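Local coordinates for protein FACT-Spt16 (Cicer arietinum, PDB 5CE6) that probably acts as a histone chaperone subunit of the FACT complex, its N-terminal domain being linked to H3-H4 binding, at residues A[216-221]-A[243-248]. Sequence-based numbering, arbitrary orientation.
Sequences VMKNFV and ETEKVI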
loop_
_atom_site.group_PDB
_atom_site.type_symbol
_atom_site.label_atom_id
_atom_site.label_comp_id
_atom_site.label_asym_id
_atom_site.label_seq_id
_atom_site.Cartn_x
_atom_site.Cartn_y
_atom_site.Cartn_z
ATOM N N VAL A 216 -7.539 -10.905 -12.880
ATOM C CA VAL A 216 -6.790 -12.062 -12.419
ATOM C C VAL A 216 -7.629 -12.919 -11.462
ATOM O O VAL A 216 -7.671 -14.142 -11.591
ATOM C CB VAL A 216 -5.456 -11.637 -11.770
ATOM C CG1 VAL A 216 -4.813 -12.793 -11.021
ATOM C CG2 VAL A 216 -4.518 -11.089 -12.833
ATOM N N MET A 217 -8.315 -12.280 -10.519
ATOM C CA MET A 217 -9.165 -13.030 -9.589
ATOM C C MET A 217 -10.290 -13.734 -10.332
ATOM O O MET A 217 -10.540 -14.926 -10.133
ATOM C CB MET A 217 -9.755 -12.110 -8.513
ATOM C CG MET A 217 -10.706 -12.830 -7.557
ATOM S SD MET A 217 -9.852 -14.001 -6.487
ATOM C CE MET A 217 -9.131 -12.895 -5.295
ATOM N N LYS A 218 -10.970 -12.994 -11.197
ATOM C CA LYS A 218 -12.139 -13.531 -11.880
ATOM C C LYS A 218 -11.785 -14.567 -12.943
ATOM O O LYS A 218 -12.393 -15.645 -13.006
ATOM C CB LYS A 218 -12.947 -12.403 -12.527
ATOM C CG LYS A 218 -14.344 -12.835 -12.962
ATOM C CD LYS A 218 -14.982 -11.814 -13.892
ATOM C CE LYS A 218 -16.365 -12.258 -14.357
ATOM N NZ LYS A 218 -17.404 -12.065 -13.301
ATOM N N ASN A 219 -10.802 -14.244 -13.776
ATOM C CA ASN A 219 -10.537 -15.041 -14.966
ATOM C C ASN A 219 -9.429 -16.072 -14.810
ATOM O O ASN A 219 -9.299 -16.973 -15.638
ATOM C CB ASN A 219 -10.251 -14.134 -16.163
ATOM C CG ASN A 219 -11.410 -13.212 -16.475
ATOM O OD1 ASN A 219 -12.569 -13.629 -16.460
ATOM N ND2 ASN A 219 -11.104 -11.953 -16.752
ATOM N N PHE A 220 -8.622 -15.943 -13.766
ATOM C CA PHE A 220 -7.680 -17.010 -13.469
ATOM C C PHE A 220 -7.994 -17.739 -12.169
ATOM O O PHE A 220 -8.226 -18.952 -12.173
ATOM C CB PHE A 220 -6.226 -16.536 -13.458
ATOM C CG PHE A 220 -5.275 -17.615 -13.031
ATOM C CD1 PHE A 220 -4.994 -18.671 -13.886
ATOM C CD2 PHE A 220 -4.711 -17.607 -11.766
ATOM C CE1 PHE A 220 -4.149 -19.682 -13.502
ATOM C CE2 PHE A 220 -3.860 -18.622 -11.373
ATOM C CZ PHE A 220 -3.580 -19.661 -12.242
ATOM N N VAL A 221 -7.988 -17.009 -11.057
ATOM C CA VAL A 221 -8.106 -17.653 -9.749
ATOM C C VAL A 221 -9.391 -18.457 -9.591
ATOM O O VAL A 221 -9.348 -19.627 -9.220
ATOM C CB VAL A 221 -7.953 -16.662 -8.580
ATOM C CG1 VAL A 221 -8.111 -17.390 -7.247
ATOM C CG2 VAL A 221 -6.589 -15.981 -8.651
ATOM N N GLU A 243 1.636 -19.395 -9.835
ATOM C CA GLU A 243 0.863 -19.378 -11.074
ATOM C C GLU A 243 0.100 -18.064 -11.222
ATOM O O GLU A 243 -0.051 -17.544 -12.334
ATOM C CB GLU A 243 -0.114 -20.556 -11.110
ATOM C CG GLU A 243 0.545 -21.911 -11.200
ATOM C CD GLU A 243 1.272 -22.110 -12.509
ATOM O OE1 GLU A 243 0.645 -21.901 -13.572
ATOM O OE2 GLU A 243 2.469 -22.470 -12.472
ATOM N N THR A 244 -0.367 -17.532 -10.095
ATOM C CA THR A 244 -1.091 -16.256 -10.081
ATOM C C THR A 244 -0.122 -15.110 -10.411
ATOM O O THR A 244 -0.448 -14.197 -11.180
ATOM C CB THR A 244 -1.775 -16.025 -8.725
ATOM O OG1 THR A 244 -2.695 -17.096 -8.476
ATOM C CG2 THR A 244 -2.542 -14.705 -8.713
ATOM N N GLU A 245 1.074 -15.173 -9.836
ATOM C CA GLU A 245 2.126 -14.208 -10.168
ATOM C C GLU A 245 2.369 -14.136 -11.664
ATOM O O GLU A 245 2.456 -13.048 -12.236
ATOM C CB GLU A 245 3.444 -14.592 -9.499
ATOM C CG GLU A 245 3.721 -13.905 -8.178
ATOM C CD GLU A 245 5.175 -14.058 -7.752
ATOM O OE1 GLU A 245 6.071 -13.829 -8.591
ATOM O OE2 GLU A 245 5.416 -14.412 -6.580
ATOM N N LYS A 246 2.510 -15.300 -12.291
ATOM C CA LYS A 246 2.791 -15.372 -13.720
ATOM C C LYS A 246 1.718 -14.683 -14.554
ATOM O O LYS A 246 2.017 -14.036 -15.559
ATOM C CB LYS A 246 2.926 -16.824 -14.164
ATOM C CG LYS A 246 4.145 -17.507 -13.603
ATOM C CD LYS A 246 4.439 -18.797 -14.354
ATOM C CE LYS A 246 4.132 -20.025 -13.517
ATOM N NZ LYS A 246 4.443 -21.289 -14.260
ATOM N N VAL A 247 0.469 -14.832 -14.135
ATOM C CA VAL A 247 -0.649 -14.227 -14.855
ATOM C C VAL A 247 -0.657 -12.705 -14.686
ATOM O O VAL A 247 -0.958 -11.967 -15.627
ATOM C CB VAL A 247 -1.989 -14.840 -14.407
ATOM C CG1 VAL A 247 -3.137 -14.126 -15.059
ATOM C CG2 VAL A 247 -2.034 -16.323 -14.758
ATOM N N ILE A 248 -0.332 -12.236 -13.486
ATOM C CA ILE A 248 -0.226 -10.797 -13.246
ATOM C C ILE A 248 0.843 -10.175 -14.140
ATOM O O ILE A 248 0.593 -9.163 -14.804
ATOM C CB ILE A 248 0.089 -10.486 -11.769
ATOM C CG1 ILE A 248 -1.076 -10.912 -10.874
ATOM C CG2 ILE A 248 0.358 -9.005 -11.573
ATOM C CD1 ILE A 248 -0.719 -10.900 -9.414
#
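V216 and F220, one turn apart on helix 200-230, pack against T244, V247 and I248 of helix 237-249. The tight part is the buried side, where V216, V247 and I248 meet. Both methyls of V216 are used: CG1 meets T244 CG2 at 3.8 Å, and CG2 rests on V247 CG1 and on I248 CG1. V247 turns its other methyl to the phenyl ring. Its CG2 lies over one face of F220, 4.0 Å from the ring centroid and 15° off the normal, a CH-pi contact. F220 points at the other helix, and with CG anti to the backbone N (chi1 175°) its ring extends across to it. The ring edge meets T244 OG1, 3.5 Å from F220 CE2. That hydroxyl is hydrogen-bonded to L240 O in its own helix.

F220 is partly exposed and borders the looser side, at E243. E243 CB sits 3.8 Å from F220 CZ, neither squarely over the face nor at the edge. Its carboxylate turns to exposed K246 in a salt bridge within the helix.

The segment axes cross at 120°. Consistent with the pita-bread fold of the M24 family, both helices pack on its sheet: V221 touches C300 and I248 touches V302, both on strand 296-306.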